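PDB 3BJX: halocarboxylic acid dehalogenase DehI from Pseudomonas putida, which probably hydrolyses the carbon-halogen bond of 2-haloalkanoic acids, releasing halide and leaving a hydroxy acid. Local coordinates for residues L45-C54 with A124-L135. Sequence-based numbering, arbitrary orientation.
Sequences LRVPWVAFGC and AFNYGNPKYLLL. With SO4 (sulfate ion), chain E.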
loop_
_atom_site.group_PDB
_atom_site.type_symbol
_atom_site.label_atom_id
_atom_site.label_comp_id
_atom_site.label_asym_id
_atom_site.label_seq_id
_atom_site.Cartn_x
_atom_site.Cartn_y
_atom_site.Cartn_z
ATOM N N LEU A 45 -20.879 -5.277 -12.585
ATOM C CA LEU A 45 -19.727 -4.712 -13.289
ATOM C C LEU A 45 -19.529 -5.202 -14.742
ATOM O O LEU A 45 -18.691 -4.652 -15.451
ATOM C CB LEU A 45 -18.443 -4.842 -12.442
ATOM C CG LEU A 45 -18.496 -4.209 -11.040
ATOM C CD1 LEU A 45 -17.175 -4.297 -10.333
ATOM C CD2 LEU A 45 -18.975 -2.740 -11.077
ATOM N N ARG A 46 -20.314 -6.203 -15.192
ATOM C CA ARG A 46 -20.192 -6.788 -16.560
ATOM C C ARG A 46 -18.767 -7.297 -16.783
ATOM O O ARG A 46 -18.081 -6.907 -17.736
ATOM C CB ARG A 46 -20.593 -5.813 -17.704
ATOM C CG ARG A 46 -21.800 -4.891 -17.437
ATOM C CD ARG A 46 -21.803 -3.679 -18.379
ATOM N NE ARG A 46 -22.181 -4.092 -19.720
ATOM C CZ ARG A 46 -21.431 -3.969 -20.822
ATOM N NH1 ARG A 46 -20.225 -3.391 -20.794
ATOM N NH2 ARG A 46 -21.913 -4.416 -21.982
ATOM N N VAL A 47 -18.338 -8.170 -15.872
ATOM C CA VAL A 47 -16.998 -8.749 -15.881
ATOM C C VAL A 47 -17.089 -10.247 -15.579
ATOM O O VAL A 47 -17.980 -10.684 -14.842
ATOM C CB VAL A 47 -16.052 -8.049 -14.842
ATOM C CG1 VAL A 47 -15.732 -6.606 -15.257
ATOM C CG2 VAL A 47 -16.625 -8.095 -13.434
ATOM N N PRO A 48 -16.171 -11.045 -16.143
ATOM C CA PRO A 48 -16.186 -12.481 -15.953
ATOM C C PRO A 48 -15.263 -12.999 -14.822
ATOM O O PRO A 48 -14.915 -14.189 -14.794
ATOM C CB PRO A 48 -15.714 -13.000 -17.325
ATOM C CG PRO A 48 -14.969 -11.863 -17.961
ATOM C CD PRO A 48 -15.099 -10.651 -17.075
ATOM N N TRP A 49 -14.854 -12.124 -13.917
ATOM C CA TRP A 49 -14.074 -12.538 -12.758
ATOM C C TRP A 49 -14.397 -11.645 -11.560
ATOM O O TRP A 49 -14.884 -10.516 -11.718
ATOM C CB TRP A 49 -12.557 -12.564 -13.065
ATOM C CG TRP A 49 -11.808 -11.272 -12.847
ATOM C CD1 TRP A 49 -10.921 -10.993 -11.836
ATOM C CD2 TRP A 49 -11.867 -10.083 -13.656
ATOM N NE1 TRP A 49 -10.431 -9.710 -11.963
ATOM C CE2 TRP A 49 -10.995 -9.129 -13.070
ATOM C CE3 TRP A 49 -12.569 -9.728 -14.819
ATOM C CZ2 TRP A 49 -10.804 -7.837 -13.617
ATOM C CZ3 TRP A 49 -12.379 -8.425 -15.356
ATOM C CH2 TRP A 49 -11.511 -7.507 -14.744
ATOM N N VAL A 50 -14.139 -12.171 -10.371
ATOM C CA VAL A 50 -14.135 -11.393 -9.139
ATOM C C VAL A 50 -12.687 -11.020 -8.847
ATOM O O VAL A 50 -11.818 -11.903 -8.814
ATOM C CB VAL A 50 -14.783 -12.181 -7.949
ATOM C CG1 VAL A 50 -14.513 -11.495 -6.640
ATOM C CG2 VAL A 50 -16.300 -12.300 -8.157
ATOM N N ALA A 51 -12.433 -9.713 -8.684
ATOM C CA ALA A 51 -11.090 -9.188 -8.516
ATOM C C ALA A 51 -10.397 -9.894 -7.369
ATOM O O ALA A 51 -11.034 -10.167 -6.341
ATOM C CB ALA A 51 -11.116 -7.715 -8.262
ATOM N N PHE A 52 -9.120 -10.222 -7.576
ATOM C CA PHE A 52 -8.223 -10.697 -6.525
ATOM C C PHE A 52 -8.437 -9.899 -5.212
ATOM O O PHE A 52 -8.542 -10.482 -4.130
ATOM C CB PHE A 52 -6.763 -10.582 -7.039
ATOM C CG PHE A 52 -5.693 -11.145 -6.104
ATOM C CD1 PHE A 52 -5.975 -12.139 -5.177
ATOM C CD2 PHE A 52 -4.366 -10.693 -6.219
ATOM C CE1 PHE A 52 -4.962 -12.645 -4.349
ATOM C CE2 PHE A 52 -3.352 -11.205 -5.417
ATOM C CZ PHE A 52 -3.649 -12.183 -4.480
ATOM N N GLY A 53 -8.526 -8.573 -5.317
ATOM C CA GLY A 53 -8.725 -7.714 -4.159
ATOM C C GLY A 53 -10.006 -8.005 -3.406
ATOM O O GLY A 53 -10.038 -7.974 -2.171
ATOM N N CYS A 54 -11.075 -8.277 -4.148
ATOM C CA CYS A 54 -12.347 -8.672 -3.522
ATOM C C CYS A 54 -12.254 -10.028 -2.842
ATOM O O CYS A 54 -12.775 -10.196 -1.752
ATOM C CB CYS A 54 -13.471 -8.682 -4.537
ATOM S SG CYS A 54 -13.897 -7.038 -5.031
ATOM N N ALA A 124 -11.235 -8.392 -21.660
ATOM C CA ALA A 124 -12.121 -8.522 -20.511
ATOM C C ALA A 124 -11.526 -7.816 -19.307
ATOM O O ALA A 124 -12.260 -7.264 -18.479
ATOM C CB ALA A 124 -12.384 -10.003 -20.176
ATOM N N PHE A 125 -10.204 -7.880 -19.188
ATOM C CA PHE A 125 -9.496 -7.295 -18.069
ATOM C C PHE A 125 -9.330 -5.812 -18.236
ATOM O O PHE A 125 -9.539 -5.087 -17.273
ATOM C CB PHE A 125 -8.138 -7.964 -17.826
ATOM C CG PHE A 125 -8.245 -9.253 -17.087
ATOM C CD1 PHE A 125 -8.466 -9.258 -15.735
ATOM C CD2 PHE A 125 -8.173 -10.466 -17.761
ATOM C CE1 PHE A 125 -8.596 -10.451 -15.054
ATOM C CE2 PHE A 125 -8.311 -11.651 -17.080
ATOM C CZ PHE A 125 -8.533 -11.649 -15.735
ATOM N N ASN A 126 -8.936 -5.371 -19.438
ATOM C CA ASN A 126 -8.937 -3.944 -19.799
ATOM C C ASN A 126 -10.231 -3.246 -19.453
ATOM O O ASN A 126 -10.204 -2.109 -19.004
ATOM C CB ASN A 126 -8.614 -3.738 -21.286
ATOM C CG ASN A 126 -7.205 -4.125 -21.613
ATOM O OD1 ASN A 126 -6.400 -4.307 -20.695
ATOM N ND2 ASN A 126 -6.887 -4.281 -22.904
ATOM N N TYR A 127 -11.353 -3.940 -19.659
ATOM C CA TYR A 127 -12.673 -3.419 -19.329
ATOM C C TYR A 127 -12.965 -3.345 -17.827
ATOM O O TYR A 127 -13.477 -2.335 -17.350
ATOM C CB TYR A 127 -13.787 -4.213 -20.036
ATOM C CG TYR A 127 -15.152 -3.677 -19.711
ATOM C CD1 TYR A 127 -15.602 -2.504 -20.304
ATOM C CD2 TYR A 127 -15.974 -4.307 -18.787
ATOM C CE1 TYR A 127 -16.842 -1.975 -20.007
ATOM C CE2 TYR A 127 -17.237 -3.778 -18.466
ATOM C CZ TYR A 127 -17.663 -2.602 -19.092
ATOM O OH TYR A 127 -18.900 -2.029 -18.822
ATOM N N GLY A 128 -12.678 -4.417 -17.088
ATOM C CA GLY A 128 -13.034 -4.436 -15.684
ATOM C C GLY A 128 -12.028 -3.815 -14.739
ATOM O O GLY A 128 -12.389 -3.418 -13.641
ATOM N N ASN A 129 -10.770 -3.743 -15.165
ATOM C CA ASN A 129 -9.653 -3.366 -14.296
ATOM C C ASN A 129 -9.846 -1.970 -13.720
ATOM O O ASN A 129 -9.834 -1.822 -12.501
ATOM C CB ASN A 129 -8.281 -3.551 -15.000
ATOM C CG ASN A 129 -7.635 -4.909 -14.710
ATOM O OD1 ASN A 129 -8.107 -5.664 -13.856
ATOM N ND2 ASN A 129 -6.544 -5.220 -15.411
ATOM N N PRO A 130 -10.086 -0.956 -14.593
ATOM C CA PRO A 130 -10.443 0.404 -14.132
ATOM C C PRO A 130 -11.736 0.448 -13.293
ATOM O O PRO A 130 -11.838 1.249 -12.333
ATOM C CB PRO A 130 -10.627 1.198 -15.438
ATOM C CG PRO A 130 -10.789 0.172 -16.532
ATOM C CD PRO A 130 -10.018 -1.040 -16.067
ATOM N N LYS A 131 -12.709 -0.403 -13.622
ATOM C CA LYS A 131 -13.958 -0.438 -12.809
ATOM C C LYS A 131 -13.657 -0.863 -11.375
ATOM O O LYS A 131 -14.100 -0.212 -10.417
ATOM C CB LYS A 131 -15.031 -1.330 -13.436
ATOM C CG LYS A 131 -15.363 -0.931 -14.853
ATOM C CD LYS A 131 -16.574 -1.625 -15.387
ATOM C CE LYS A 131 -17.835 -0.870 -15.020
ATOM N NZ LYS A 131 -19.039 -1.496 -15.681
ATOM N N TYR A 132 -12.860 -1.923 -11.235
ATOM C CA TYR A 132 -12.406 -2.373 -9.930
ATOM C C TYR A 132 -11.560 -1.360 -9.184
ATOM O O TYR A 132 -11.613 -1.298 -7.972
ATOM C CB TYR A 132 -11.642 -3.692 -10.031
ATOM C CG TYR A 132 -12.538 -4.879 -10.071
ATOM C CD1 TYR A 132 -13.372 -5.180 -8.990
ATOM C CD2 TYR A 132 -12.561 -5.725 -11.196
ATOM C CE1 TYR A 132 -14.223 -6.295 -9.034
ATOM C CE2 TYR A 132 -13.379 -6.832 -11.236
ATOM C CZ TYR A 132 -14.220 -7.108 -10.162
ATOM O OH TYR A 132 -15.015 -8.221 -10.212
ATOM N N LEU A 133 -10.753 -0.595 -9.898
ATOM C CA LEU A 133 -10.007 0.506 -9.279
ATOM C C LEU A 133 -10.929 1.535 -8.599
ATOM O O LEU A 133 -10.547 2.122 -7.596
ATOM C CB LEU A 133 -9.082 1.194 -10.303
ATOM C CG LEU A 133 -8.169 2.338 -9.854
ATOM C CD1 LEU A 133 -7.272 1.947 -8.637
ATOM C CD2 LEU A 133 -7.319 2.874 -11.035
ATOM N N LEU A 134 -12.129 1.736 -9.133
ATOM C CA LEU A 134 -13.110 2.649 -8.533
ATOM C C LEU A 134 -13.745 2.049 -7.300
ATOM O O LEU A 134 -13.805 2.697 -6.256
ATOM C CB LEU A 134 -14.213 3.010 -9.525
ATOM C CG LEU A 134 -13.839 3.953 -10.646
ATOM C CD1 LEU A 134 -14.856 3.781 -11.753
ATOM C CD2 LEU A 134 -13.701 5.432 -10.175
ATOM N N LEU A 135 -14.245 0.818 -7.429
ATOM C CA LEU A 135 -14.792 0.073 -6.282
ATOM C C LEU A 135 -13.815 0.099 -5.092
ATOM O O LEU A 135 -14.151 0.620 -4.037
ATOM C CB LEU A 135 -15.172 -1.367 -6.665
ATOM C CG LEU A 135 -15.570 -2.311 -5.514
ATOM C CD1 LEU A 135 -16.729 -1.757 -4.696
ATOM C CD2 LEU A 135 -15.908 -3.702 -5.994
HETATM S S SO4 E . -7.488 -8.574 -10.365
HETATM O O1 SO4 E . -7.699 -8.337 -11.806
HETATM O O2 SO4 E . -8.007 -7.444 -9.595
HETATM O O3 SO4 E . -8.202 -9.784 -9.983
HETATM O O4 SO4 E . -6.072 -8.743 -10.039
#
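The indole of Trp49 lies between two rings of helix 112-143. Phe125 CE1 sits 3.4 Å from Trp49 CE2 over the middle of one face, its ring tilted at 48°, while Tyr132 turns its edge toward the opposite face in an offset edge-to-face pair. Trp49 reaches them with CG between its backbone N and carbonyl carbon (chi1 88°), and Gly128, with no side chain, lets Trp49 CH2 come within 3.6 Å of its CA. The Tyr132 ring is itself sandwiched: Ala51 CB stands 3.4 Å from its centroid, and Leu45 CD1 covers the other face nearer the rim. Tyr132 OH donates to Trp49 O at 2.7 Å, in the carbonyl plane and on a lone pair, which fixes the loop backbone to the helix. With an alanine in place of Trp49, a gap would probably open between Phe125 and Tyr132 and the sulfate would lose its indole donor. That sulfate, probably from the crystallisation liquor, takes hydrogen bonds at O3 from Phe52 N (2.6 Å) and Trp49 NE1 (3.0 Å). The Arg46 end is polar and less closely packed, though still buried: Arg46 NH1 donates in its guanidinium plane to Tyr127 OH at 2.7 Å, and Lys131 NZ reaches Leu45 O from above the carbonyl plane. Glu81 of helix 78-90 meets both Tyr127 OH and Lys131 NZ, helix 203-208 packs on Trp49 and Phe125, and helix 267-299 touches Asn129.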